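PDB 5WXU: 11S globulin from Wrightia tinctoria, which probably serves as a seed storage protein, a hexameric nutrient reservoir of the bicupin 11S family, and binds the plant hormone auxin (indole-3-acetic acid). Local coordinates for residues Y97-M102 / R189-D194; R198-G203 / N223-P228; N298-E303 / A333-L338; N341-P346 / T456-E461. One frame throughout, in Å; residues are numbered along the deposited sequence. Where two conformers were deposited one is given.

Interaction 1. Residues Y97-M102 / R189-D194; sequences YNNAPM and RENQLD. With PO4 (phosphate ion), chain N.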
# COMPACT_ATOMS: atom_id res chain seq x y z
N TYR B 97 -22.05 -21.20 -0.87
CA TYR B 97 -20.72 -20.58 -0.73
C TYR B 97 -19.68 -21.65 -0.93
O TYR B 97 -19.92 -22.84 -0.74
CB TYR B 97 -20.51 -19.81 0.54
CG TYR B 97 -20.60 -20.59 1.86
CD1 TYR B 97 -21.84 -20.96 2.39
CD2 TYR B 97 -19.51 -21.01 2.51
CE1 TYR B 97 -21.92 -21.69 3.55
CE2 TYR B 97 -19.59 -21.69 3.67
CZ TYR B 97 -20.81 -22.04 4.18
OH TYR B 97 -20.87 -22.78 5.37
N ASN B 98 -18.50 -21.20 -1.34
CA ASN B 98 -17.41 -22.05 -1.67
C ASN B 98 -16.18 -21.67 -0.87
O ASN B 98 -16.10 -20.56 -0.35
CB ASN B 98 -17.09 -21.96 -3.14
CG ASN B 98 -18.29 -22.18 -4.00
OD1 ASN B 98 -18.73 -21.31 -4.72
ND2 ASN B 98 -18.82 -23.42 -3.97
N ASN B 99 -15.24 -22.58 -0.87
CA ASN B 99 -13.91 -22.30 -0.27
C ASN B 99 -12.89 -21.61 -1.17
O ASN B 99 -11.76 -21.32 -0.75
CB ASN B 99 -13.30 -23.58 0.28
CG ASN B 99 -13.01 -24.60 -0.77
OD1 ASN B 99 -13.89 -24.87 -1.59
ND2 ASN B 99 -11.84 -25.25 -0.72
N ALA B 100 -13.26 -21.37 -2.41
CA ALA B 100 -12.33 -20.80 -3.40
C ALA B 100 -13.08 -19.72 -4.06
O ALA B 100 -14.28 -19.83 -4.29
CB ALA B 100 -11.91 -21.83 -4.46
N PRO B 101 -12.40 -18.63 -4.42
CA PRO B 101 -12.95 -17.58 -5.29
C PRO B 101 -13.17 -18.10 -6.73
O PRO B 101 -12.66 -19.18 -7.09
CB PRO B 101 -11.91 -16.50 -5.22
CG PRO B 101 -10.62 -17.27 -5.05
CD PRO B 101 -10.94 -18.47 -4.22
N MET B 102 -13.96 -17.37 -7.49
CA MET B 102 -14.35 -17.81 -8.82
C MET B 102 -14.58 -16.65 -9.72
O MET B 102 -14.94 -15.58 -9.25
CB MET B 102 -15.62 -18.65 -8.72
CG MET B 102 -16.80 -17.82 -8.29
SD MET B 102 -18.09 -18.83 -7.56
CE MET B 102 -18.84 -17.74 -6.46
N ARG B 189 -4.91 -17.92 -2.29
CA ARG B 189 -4.70 -17.72 -0.88
C ARG B 189 -5.99 -17.74 -0.05
O ARG B 189 -5.90 -18.04 1.15
CB ARG B 189 -3.94 -16.42 -0.65
CG ARG B 189 -4.65 -15.18 -1.11
CD ARG B 189 -3.82 -13.91 -1.15
NE ARG B 189 -4.59 -12.82 -1.71
CZ ARG B 189 -4.21 -11.53 -1.73
NH1 ARG B 189 -3.00 -11.17 -1.27
NH2 ARG B 189 -5.02 -10.60 -2.24
N GLU B 190 -7.13 -17.40 -0.65
CA GLU B 190 -8.38 -17.39 0.10
C GLU B 190 -8.81 -18.82 0.54
O GLU B 190 -9.61 -18.92 1.45
CB GLU B 190 -9.52 -16.76 -0.70
CG GLU B 190 -9.39 -15.24 -0.91
CD GLU B 190 -10.59 -14.59 -1.59
OE1 GLU B 190 -11.50 -15.29 -2.10
OE2 GLU B 190 -10.63 -13.34 -1.59
N ASN B 191 -8.25 -19.87 -0.05
CA ASN B 191 -8.61 -21.23 0.33
C ASN B 191 -7.59 -21.79 1.27
O ASN B 191 -6.50 -22.20 0.83
CB ASN B 191 -8.69 -22.08 -0.91
CG ASN B 191 -8.91 -23.54 -0.61
OD1 ASN B 191 -9.38 -23.92 0.49
ND2 ASN B 191 -8.49 -24.37 -1.58
N GLN B 192 -7.91 -21.85 2.55
CA GLN B 192 -6.98 -22.38 3.54
C GLN B 192 -7.22 -23.85 3.87
O GLN B 192 -6.64 -24.37 4.85
CB GLN B 192 -7.00 -21.58 4.85
CG GLN B 192 -6.63 -20.12 4.70
CD GLN B 192 -6.36 -19.40 6.01
OE1 GLN B 192 -6.05 -20.02 7.04
NE2 GLN B 192 -6.37 -18.08 5.96
N LEU B 193 -8.13 -24.47 3.15
CA LEU B 193 -8.51 -25.86 3.46
C LEU B 193 -7.50 -26.81 2.78
O LEU B 193 -6.51 -27.12 3.38
CB LEU B 193 -9.94 -26.15 3.14
CG LEU B 193 -10.95 -25.41 4.02
CD1 LEU B 193 -12.32 -25.36 3.39
CD2 LEU B 193 -11.04 -26.11 5.39
N ASP B 194 -7.80 -27.27 1.58
CA ASP B 194 -6.90 -28.07 0.80
C ASP B 194 -7.41 -27.93 -0.66
O ASP B 194 -8.42 -27.23 -0.94
CB ASP B 194 -6.90 -29.51 1.29
CG ASP B 194 -8.36 -30.10 1.31
OD1 ASP B 194 -9.05 -30.05 0.30
OD2 ASP B 194 -8.84 -30.53 2.39
P PO4 N . -21.20 -23.04 -6.97
O1 PO4 N . -21.47 -23.56 -5.48
O2 PO4 N . -21.79 -21.73 -7.48
O3 PO4 N . -19.74 -22.56 -7.03
O4 PO4 N . -21.14 -24.10 -8.07
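Asn99 and Asn191 lie side by side and point the same way, joining the loop after strand 91-98 of the N-terminal cupin domain to an Asx turn in the loop between strands 178-185 and 198-201. Their amide planes stand 85° apart, and Asn99 ND2 reaches Asn191 OD1 at 3.0 Å in a weak, bent bond. That oxygen also takes the backbone N of Leu193 at 3.0 Å, the bond that defines the turn. Asn99 gets there with CG wedged between its backbone N and carbonyl carbon (chi1 64°). Its OD1 accepts from the backbone N of Arg198, and its ND2 has a further partner in the carbonyl of Asn196. Leu193 CD1 rests 3.7 Å from Asn99 CB. A second touch brings the extended Glu190 chain against the ring of Pro101, where Glu190 OE1 lies 3.4 Å from Pro101 CB; the same carboxylate oxygen accepts from Ala164 N. Asn98 ND2 donates at 3.1 Å to O1 of a phosphate probably taken up from the crystallisation liquor, and also to Arg198 O. Asn191 ND2 donates to Leu186 O and, almost straight, to Asp194 O at 2.9 Å, the latter oxygen 8° out of the amide plane.

Interaction 2. Residues R198-G203 / N223-P228; sequences RRYFLG and NNVFQP. With PO4 (phosphate ion), chain N.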
# COMPACT_ATOMS: atom_id res chain seq x y z
N ARG B 198 -15.27 -27.28 -2.17
CA ARG B 198 -16.47 -27.46 -1.39
C ARG B 198 -17.57 -26.60 -1.89
O ARG B 198 -17.36 -25.40 -2.23
CB ARG B 198 -16.28 -27.07 0.09
CG ARG B 198 -15.55 -28.06 0.97
CD ARG B 198 -14.09 -28.03 0.81
NE ARG B 198 -13.38 -28.79 1.85
CZ ARG B 198 -12.14 -29.15 1.69
NH1 ARG B 198 -11.51 -28.85 0.58
NH2 ARG B 198 -11.52 -29.86 2.61
N ARG B 199 -18.78 -27.18 -1.99
CA ARG B 199 -19.97 -26.41 -2.28
C ARG B 199 -20.98 -26.57 -1.19
O ARG B 199 -21.55 -27.63 -1.03
CB ARG B 199 -20.63 -26.79 -3.63
CG ARG B 199 -19.63 -26.77 -4.81
CD ARG B 199 -20.33 -27.22 -6.11
NE ARG B 199 -19.42 -27.92 -7.01
CZ ARG B 199 -19.16 -27.57 -8.26
NH1 ARG B 199 -19.70 -26.47 -8.82
NH2 ARG B 199 -18.31 -28.32 -8.95
N TYR B 200 -21.20 -25.48 -0.45
CA TYR B 200 -22.01 -25.49 0.74
C TYR B 200 -23.28 -24.75 0.40
O TYR B 200 -23.27 -23.57 0.24
CB TYR B 200 -21.27 -24.89 1.95
CG TYR B 200 -20.21 -25.85 2.56
CD1 TYR B 200 -19.91 -27.11 1.98
CD2 TYR B 200 -19.57 -25.55 3.71
CE1 TYR B 200 -18.94 -27.95 2.52
CE2 TYR B 200 -18.57 -26.37 4.24
CZ TYR B 200 -18.26 -27.57 3.68
OH TYR B 200 -17.31 -28.43 4.28
N PHE B 201 -24.41 -25.47 0.42
CA PHE B 201 -25.67 -24.95 0.02
C PHE B 201 -26.60 -24.66 1.21
O PHE B 201 -26.58 -25.38 2.21
CB PHE B 201 -26.35 -25.96 -0.96
CG PHE B 201 -25.83 -25.94 -2.34
CD1 PHE B 201 -24.80 -26.73 -2.68
CD2 PHE B 201 -26.36 -25.08 -3.33
CE1 PHE B 201 -24.29 -26.72 -3.95
CE2 PHE B 201 -25.83 -25.03 -4.59
CZ PHE B 201 -24.81 -25.90 -4.90
N LEU B 202 -27.32 -23.56 1.14
CA LEU B 202 -28.35 -23.17 2.16
C LEU B 202 -29.70 -23.68 1.66
O LEU B 202 -30.49 -22.96 1.07
CB LEU B 202 -28.38 -21.71 2.38
CG LEU B 202 -27.16 -21.17 3.16
CD1 LEU B 202 -25.83 -21.34 2.50
CD2 LEU B 202 -27.43 -19.72 3.49
N GLY B 203 -29.91 -24.95 1.90
CA GLY B 203 -30.95 -25.67 1.24
C GLY B 203 -30.54 -26.70 0.26
O GLY B 203 -29.38 -26.91 -0.08
N ASN B 223 -23.13 -30.22 -0.36
CA ASN B 223 -23.97 -30.53 0.76
C ASN B 223 -24.90 -29.36 1.13
O ASN B 223 -24.53 -28.19 1.01
CB ASN B 223 -22.95 -30.70 1.94
CG ASN B 223 -23.55 -31.19 3.21
OD1 ASN B 223 -24.31 -32.18 3.20
ND2 ASN B 223 -23.20 -30.52 4.36
N ASN B 224 -26.11 -29.68 1.59
CA ASN B 224 -26.98 -28.76 2.25
C ASN B 224 -26.49 -28.58 3.71
O ASN B 224 -26.56 -29.53 4.54
CB ASN B 224 -28.44 -29.29 2.27
CG ASN B 224 -29.40 -28.42 3.03
OD1 ASN B 224 -29.03 -27.53 3.79
ND2 ASN B 224 -30.73 -28.69 2.85
N VAL B 225 -25.97 -27.41 4.03
CA VAL B 225 -25.34 -27.19 5.36
C VAL B 225 -26.21 -27.31 6.58
O VAL B 225 -25.67 -27.45 7.71
CB VAL B 225 -24.60 -25.78 5.47
CG1 VAL B 225 -23.55 -25.69 4.44
CG2 VAL B 225 -25.48 -24.59 5.50
N PHE B 226 -27.55 -27.30 6.38
CA PHE B 226 -28.48 -27.43 7.47
C PHE B 226 -28.69 -28.89 7.85
O PHE B 226 -29.05 -29.15 8.98
CB PHE B 226 -29.82 -26.81 7.11
CG PHE B 226 -29.76 -25.32 6.83
CD1 PHE B 226 -29.34 -24.46 7.80
CD2 PHE B 226 -30.09 -24.81 5.57
CE1 PHE B 226 -29.24 -23.10 7.55
CE2 PHE B 226 -29.99 -23.46 5.30
CZ PHE B 226 -29.62 -22.60 6.32
N GLN B 227 -28.42 -29.81 6.92
CA GLN B 227 -28.58 -31.23 7.19
C GLN B 227 -27.77 -31.80 8.34
O GLN B 227 -28.31 -32.59 9.10
CB GLN B 227 -28.36 -32.06 5.89
CG GLN B 227 -29.55 -31.85 4.97
CD GLN B 227 -29.48 -32.61 3.66
OE1 GLN B 227 -28.54 -33.33 3.39
NE2 GLN B 227 -30.58 -32.55 2.88
N PRO B 228 -26.47 -31.45 8.47
CA PRO B 228 -25.67 -32.06 9.58
C PRO B 228 -25.86 -31.46 10.93
O PRO B 228 -25.02 -31.64 11.79
CB PRO B 228 -24.23 -31.91 9.10
CG PRO B 228 -24.25 -30.76 8.13
CD PRO B 228 -25.58 -30.87 7.43
P PO4 N . -21.20 -23.04 -6.97
O1 PO4 N . -21.47 -23.56 -5.48
O2 PO4 N . -21.79 -21.73 -7.48
O3 PO4 N . -19.74 -22.56 -7.03
O4 PO4 N . -21.14 -24.10 -8.07
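Val225, the residue after the last bridge between strands 198-201 and 221-224, packs against Tyr200, the two side chains crossing at about a right angle. From Val225 CB the valine first meets Phe201 O, 3.8 Å away. CG1, anti to its own carbonyl carbon (chi1 -59°), runs on to Tyr200 CB at 3.5 Å and lies obliquely near that ring. CG2 also lies against Phe201 O, and approaches Leu202 CD1 more loosely. The backbone beneath is a parallel pairing within the N-terminal cupin domain: Tyr200 sits opposite Asn223, and Phe201 opposite Asn224. Asn223 N donates to Arg199 O, Phe201 N to Asn223 O at 2.8 Å, and Val225 N to Phe201 O at 2.8 Å. Past the pairing the chain enters a type I turn from Asn224 to Gln227. Asn224 OD1 takes Phe226 N at 3.0 Å, making an Asx turn, and receives a weak bond from Gly203 N; its ND2 donates to the carbonyls of Gly204 and Leu248. The Phe226 ring presents its edge to Gly203 N, and Phe226 CE2 is 3.8 Å from Leu202 CB. Tyr200 OH bonds to Ser370 of a second subunit. At the other end of the strand Arg199, bent at chi3, sends NH1 to phosphate O4, which lies at the edge of the guanidinium and in its plane, 2.9 Å away.

Interaction 3. Residues N298-E303 / A333-L338; sequences NLLNPE and ANREYL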
# COMPACT_ATOMS: atom_id res chain seq x y z
N ASN B 298 -19.20 -6.68 -18.40
CA ASN B 298 -19.56 -7.34 -19.67
C ASN B 298 -18.46 -7.15 -20.70
O ASN B 298 -17.96 -6.04 -20.93
CB ASN B 298 -20.92 -6.82 -20.16
CG ASN B 298 -21.48 -7.68 -21.23
OD1 ASN B 298 -21.03 -7.63 -22.37
ND2 ASN B 298 -22.49 -8.48 -20.88
N LEU B 299 -18.04 -8.26 -21.31
CA LEU B 299 -16.92 -8.23 -22.26
C LEU B 299 -17.42 -8.39 -23.71
O LEU B 299 -16.56 -8.47 -24.57
CB LEU B 299 -15.97 -9.31 -21.94
CG LEU B 299 -15.30 -9.22 -20.60
CD1 LEU B 299 -14.22 -10.26 -20.50
CD2 LEU B 299 -14.71 -7.78 -20.38
N LEU B 300 -18.74 -8.47 -23.91
CA LEU B 300 -19.24 -8.93 -25.21
C LEU B 300 -19.30 -7.91 -26.29
O LEU B 300 -19.13 -8.27 -27.49
CB LEU B 300 -20.64 -9.54 -25.07
CG LEU B 300 -21.22 -10.19 -26.30
CD1 LEU B 300 -20.24 -11.09 -27.01
CD2 LEU B 300 -22.42 -10.97 -25.81
N ASN B 301 -19.58 -6.66 -25.93
CA ASN B 301 -19.62 -5.58 -26.92
C ASN B 301 -18.29 -5.38 -27.64
O ASN B 301 -17.24 -5.16 -27.00
CB ASN B 301 -20.00 -4.20 -26.34
CG ASN B 301 -20.54 -3.23 -27.41
OD1 ASN B 301 -19.99 -3.06 -28.52
ND2 ASN B 301 -21.58 -2.55 -27.06
N PRO B 302 -18.31 -5.41 -29.02
CA PRO B 302 -16.99 -5.16 -29.70
C PRO B 302 -16.41 -3.78 -29.37
O PRO B 302 -15.20 -3.57 -29.51
CB PRO B 302 -17.36 -5.21 -31.21
CG PRO B 302 -18.68 -5.91 -31.30
CD PRO B 302 -19.40 -5.65 -29.99
N GLU B 303 -17.27 -2.82 -29.02
CA GLU B 303 -16.84 -1.50 -28.56
C GLU B 303 -16.03 -1.49 -27.22
O GLU B 303 -15.44 -0.47 -26.88
CB GLU B 303 -18.05 -0.55 -28.53
CG GLU B 303 -18.50 -0.25 -29.99
CD GLU B 303 -19.75 0.62 -30.17
OE1 GLU B 303 -20.49 0.85 -29.19
OE2 GLU B 303 -19.99 1.06 -31.32
N ALA B 333 -9.42 -11.87 -16.61
CA ALA B 333 -10.05 -12.58 -17.74
C ALA B 333 -9.97 -11.80 -18.98
O ALA B 333 -9.51 -10.70 -18.98
CB ALA B 333 -11.52 -12.84 -17.39
N ASN B 334 -10.28 -12.45 -20.10
CA ASN B 334 -10.39 -11.78 -21.41
C ASN B 334 -11.41 -12.50 -22.29
O ASN B 334 -11.75 -13.61 -22.01
CB ASN B 334 -9.04 -11.59 -22.07
CG ASN B 334 -8.47 -12.86 -22.64
OD1 ASN B 334 -9.19 -13.59 -23.30
ND2 ASN B 334 -7.20 -13.11 -22.45
N ARG B 335 -11.87 -11.79 -23.30
CA ARG B 335 -12.69 -12.32 -24.38
C ARG B 335 -11.87 -12.08 -25.61
O ARG B 335 -11.47 -10.91 -25.87
CB ARG B 335 -14.03 -11.62 -24.49
CG ARG B 335 -14.85 -12.33 -25.59
CD ARG B 335 -16.26 -11.77 -25.78
NE ARG B 335 -16.23 -10.47 -26.41
CZ ARG B 335 -16.41 -10.21 -27.72
NH1 ARG B 335 -16.74 -11.15 -28.60
NH2 ARG B 335 -16.35 -8.95 -28.09
N GLU B 336 -11.67 -13.13 -26.43
CA GLU B 336 -11.00 -12.95 -27.71
C GLU B 336 -11.98 -13.37 -28.79
O GLU B 336 -12.65 -14.41 -28.68
CB GLU B 336 -9.75 -13.81 -27.82
CG GLU B 336 -8.66 -13.56 -26.81
CD GLU B 336 -7.48 -14.53 -27.01
OE1 GLU B 336 -7.72 -15.64 -27.48
OE2 GLU B 336 -6.33 -14.16 -26.69
N TYR B 337 -12.10 -12.53 -29.81
CA TYR B 337 -12.96 -12.79 -30.97
C TYR B 337 -12.06 -12.71 -32.20
O TYR B 337 -11.46 -11.70 -32.48
CB TYR B 337 -14.15 -11.85 -31.02
CG TYR B 337 -15.07 -12.21 -32.11
CD1 TYR B 337 -15.95 -13.31 -31.97
CD2 TYR B 337 -15.00 -11.57 -33.32
CE1 TYR B 337 -16.78 -13.72 -33.03
CE2 TYR B 337 -15.80 -11.96 -34.39
CZ TYR B 337 -16.70 -13.02 -34.24
OH TYR B 337 -17.49 -13.34 -35.31
N LEU B 338 -11.97 -13.81 -32.93
CA LEU B 338 -11.24 -13.87 -34.16
C LEU B 338 -12.17 -14.08 -35.33
O LEU B 338 -13.00 -14.96 -35.34
CB LEU B 338 -10.19 -14.98 -34.15
CG LEU B 338 -9.08 -14.80 -33.11
CD1 LEU B 338 -8.21 -16.04 -33.08
CD2 LEU B 338 -8.26 -13.55 -33.38
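The loop 298-303 passes alongside strand 332-338 without pairing with it, the CA atoms of Leu299 and Arg335 standing 6.3 Å apart, and the two are joined through side chains and loop carbonyls. Arg335 carries nearly all of the contact. Its CG is anti to the backbone N (chi1 -176°), the chain stays extended to CD, and a bend at chi3 (72°) brings the guanidinium up to the loop carbonyls. Arg335 NE donates to Leu299 O at 2.7 Å; the donor stands 41° out of the carbonyl plane, so the approach comes from above it. The next carbonyl is used differently: Leu300 O sits over one face of the guanidinium, 2.9 Å from Arg335 NH2, at an angle too poor for a hydrogen bond. It may be an electrostatic contact of the carbonyl oxygen with the cation. NH1 turns to carboxylates, forming salt bridges with Glu404 of the same chain and Glu273 of a third subunit, which probably balance its charge and fix the rotation of the guanidinium. Leu299 CB makes an apolar contact with Arg335 CB at 3.9 Å. The Leu300 methyl CD1 lies against the guanidinium, 3.8 Å from Arg335 NH1, the two side chains crossing obliquely. An Asx turn shapes the start of the loop, where Asn298 OD1 receives Leu300 N at 2.9 Å. The contact thus ties the segment following strand 296-298, which pairs in the N-terminal sheet, to a strand of the C-terminal cupin sheet, at the junction between the two domains of a bicupin.

Interaction 4. Residues N341-P346 / T456-E461; sequences NAMIVP and TVLDPE. Unlike the reference sequence in segment 456-461: Asp459 (reference Gly).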
# COMPACT_ATOMS: atom_id res chain seq x y z
N ASN B 341 -10.03 -17.41 -40.04
CA ASN B 341 -8.62 -17.52 -40.36
C ASN B 341 -7.62 -16.54 -39.68
O ASN B 341 -6.41 -16.64 -39.92
CB ASN B 341 -8.38 -17.44 -41.86
CG ASN B 341 -9.29 -18.40 -42.62
OD1 ASN B 341 -10.03 -17.98 -43.52
ND2 ASN B 341 -9.24 -19.66 -42.25
N ALA B 342 -8.13 -15.66 -38.82
CA ALA B 342 -7.27 -14.70 -38.07
C ALA B 342 -6.55 -15.42 -36.92
O ALA B 342 -6.94 -16.57 -36.50
CB ALA B 342 -8.15 -13.56 -37.57
N MET B 343 -5.44 -14.82 -36.43
CA MET B 343 -4.61 -15.45 -35.39
C MET B 343 -4.41 -14.47 -34.24
O MET B 343 -4.55 -13.23 -34.42
CB MET B 343 -3.23 -15.80 -35.93
CG MET B 343 -3.31 -16.93 -36.94
SD MET B 343 -1.64 -17.06 -37.64
CE MET B 343 -1.36 -18.80 -37.59
N ILE B 344 -4.21 -15.04 -33.06
CA ILE B 344 -3.56 -14.29 -32.00
C ILE B 344 -2.07 -14.59 -32.15
O ILE B 344 -1.66 -15.74 -32.45
CB ILE B 344 -4.06 -14.71 -30.60
CG1 ILE B 344 -5.56 -14.44 -30.40
CG2 ILE B 344 -3.34 -13.93 -29.53
CD1 ILE B 344 -6.00 -13.00 -30.41
N VAL B 345 -1.23 -13.59 -31.89
CA VAL B 345 0.21 -13.81 -31.99
C VAL B 345 0.64 -14.97 -31.10
O VAL B 345 0.09 -15.15 -30.03
CB VAL B 345 1.02 -12.54 -31.68
CG1 VAL B 345 0.73 -11.48 -32.73
CG2 VAL B 345 0.77 -12.04 -30.29
N PRO B 346 1.62 -15.78 -31.54
CA PRO B 346 2.24 -16.75 -30.67
C PRO B 346 2.84 -16.04 -29.44
O PRO B 346 3.41 -14.92 -29.55
CB PRO B 346 3.39 -17.31 -31.48
CG PRO B 346 3.42 -16.58 -32.74
CD PRO B 346 2.27 -15.71 -32.87
N THR B 456 -0.73 -8.04 -31.40
CA THR B 456 -1.55 -9.13 -30.86
C THR B 456 -2.55 -9.83 -31.77
O THR B 456 -2.52 -11.10 -31.85
CB THR B 456 -2.27 -8.65 -29.57
OG1 THR B 456 -1.27 -8.27 -28.62
CG2 THR B 456 -3.21 -9.69 -28.99
N VAL B 457 -3.45 -9.08 -32.41
CA VAL B 457 -4.46 -9.66 -33.32
C VAL B 457 -3.96 -9.58 -34.74
O VAL B 457 -3.69 -8.50 -35.20
CB VAL B 457 -5.86 -9.01 -33.18
CG1 VAL B 457 -6.85 -9.73 -34.10
CG2 VAL B 457 -6.34 -9.20 -31.75
N LEU B 458 -3.77 -10.74 -35.39
CA LEU B 458 -3.24 -10.80 -36.73
C LEU B 458 -4.35 -10.87 -37.76
O LEU B 458 -5.22 -11.70 -37.68
CB LEU B 458 -2.28 -11.97 -36.93
CG LEU B 458 -1.10 -12.00 -35.97
CD1 LEU B 458 -0.24 -13.22 -36.05
CD2 LEU B 458 -0.25 -10.71 -36.13
N ASP B 459 -4.17 -10.03 -38.77
CA ASP B 459 -5.02 -9.96 -39.97
C ASP B 459 -4.77 -11.27 -40.76
O ASP B 459 -3.62 -11.66 -40.97
CB ASP B 459 -4.52 -8.73 -40.74
CG ASP B 459 -5.53 -8.15 -41.68
OD1 ASP B 459 -6.23 -8.90 -42.41
OD2 ASP B 459 -5.56 -6.89 -41.74
N PRO B 460 -5.82 -11.98 -41.18
CA PRO B 460 -5.51 -13.14 -42.04
C PRO B 460 -4.94 -12.64 -43.41
O PRO B 460 -4.14 -13.33 -43.96
CB PRO B 460 -6.85 -13.84 -42.20
CG PRO B 460 -7.89 -12.83 -41.81
CD PRO B 460 -7.26 -11.73 -41.04
N GLU B 461 -5.29 -11.41 -43.85
CA GLU B 461 -4.84 -10.84 -45.15
C GLU B 461 -3.45 -10.11 -45.13
O GLU B 461 -3.25 -9.16 -45.91
CB GLU B 461 -5.90 -9.87 -45.79
CG GLU B 461 -7.34 -9.81 -45.28
CD GLU B 461 -8.14 -11.09 -45.45
OE1 GLU B 461 -7.64 -12.05 -46.08
OE2 GLU B 461 -9.28 -11.11 -44.92
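A short antiparallel pairing adds strand 457-458, near the C-terminus, to strand 343-349 of the C-terminal cupin domain. Met343 and Leu458 form the hydrogen-bonded pair: Leu458 N donates to Met343 O at 2.8 Å, while the return bond from Met343 N to Leu458 O is weak at 3.4 Å. One step on, Ile344 and Val457 make a non-hydrogen-bonded pair, and Val345 N closes on Thr456 O at 2.8 Å, in the carbonyl plane. Leu458 is the main apolar partner. With CG anti to its carbonyl carbon (chi1 -57°), it lays CD2 3.6 Å from Val345 CG1, the two side chains crossing at about a right angle, and sets CD1 4.0 Å from Met343 CB. Ile344 CD1 meets Val457 CG2 on the other sheet face, among Val315 and Leu338. Beyond the pairing Ala342 CB touches Pro460 CD at 4.0 Å, and Pro460 CB abuts Asn341 O. Phe233 and Ala237 of a fourth subunit pack on Met343 and Leu458 respectively, placing this beta-sheet extension of the cupin domain at a subunit interface.

How the interactions relate
Interactions 1 and 2 belong to the N-terminal cupin domain, their centres 16 Å apart. They touch directly: Tyr97 N lies 2.9 Å from Tyr200 O, where strands 91-98 and 198-201 are neighbours. Both also reach one phosphate, probably from crystallisation, through Asn98 and Arg199. Interactions 3 and 4, likewise 16 Å apart between centres, meet where Leu338 CD2 packs 3.8 Å from Ile344 CD1. The two pairs fall on opposite sides of the chain's centre. In interaction 4 the Thr456 side chain is about 10 Å from a bound indole-3-acetic acid, and the Leu458 side chain is about 10 Å from that of Arg427, a residue seen to bind the hormone.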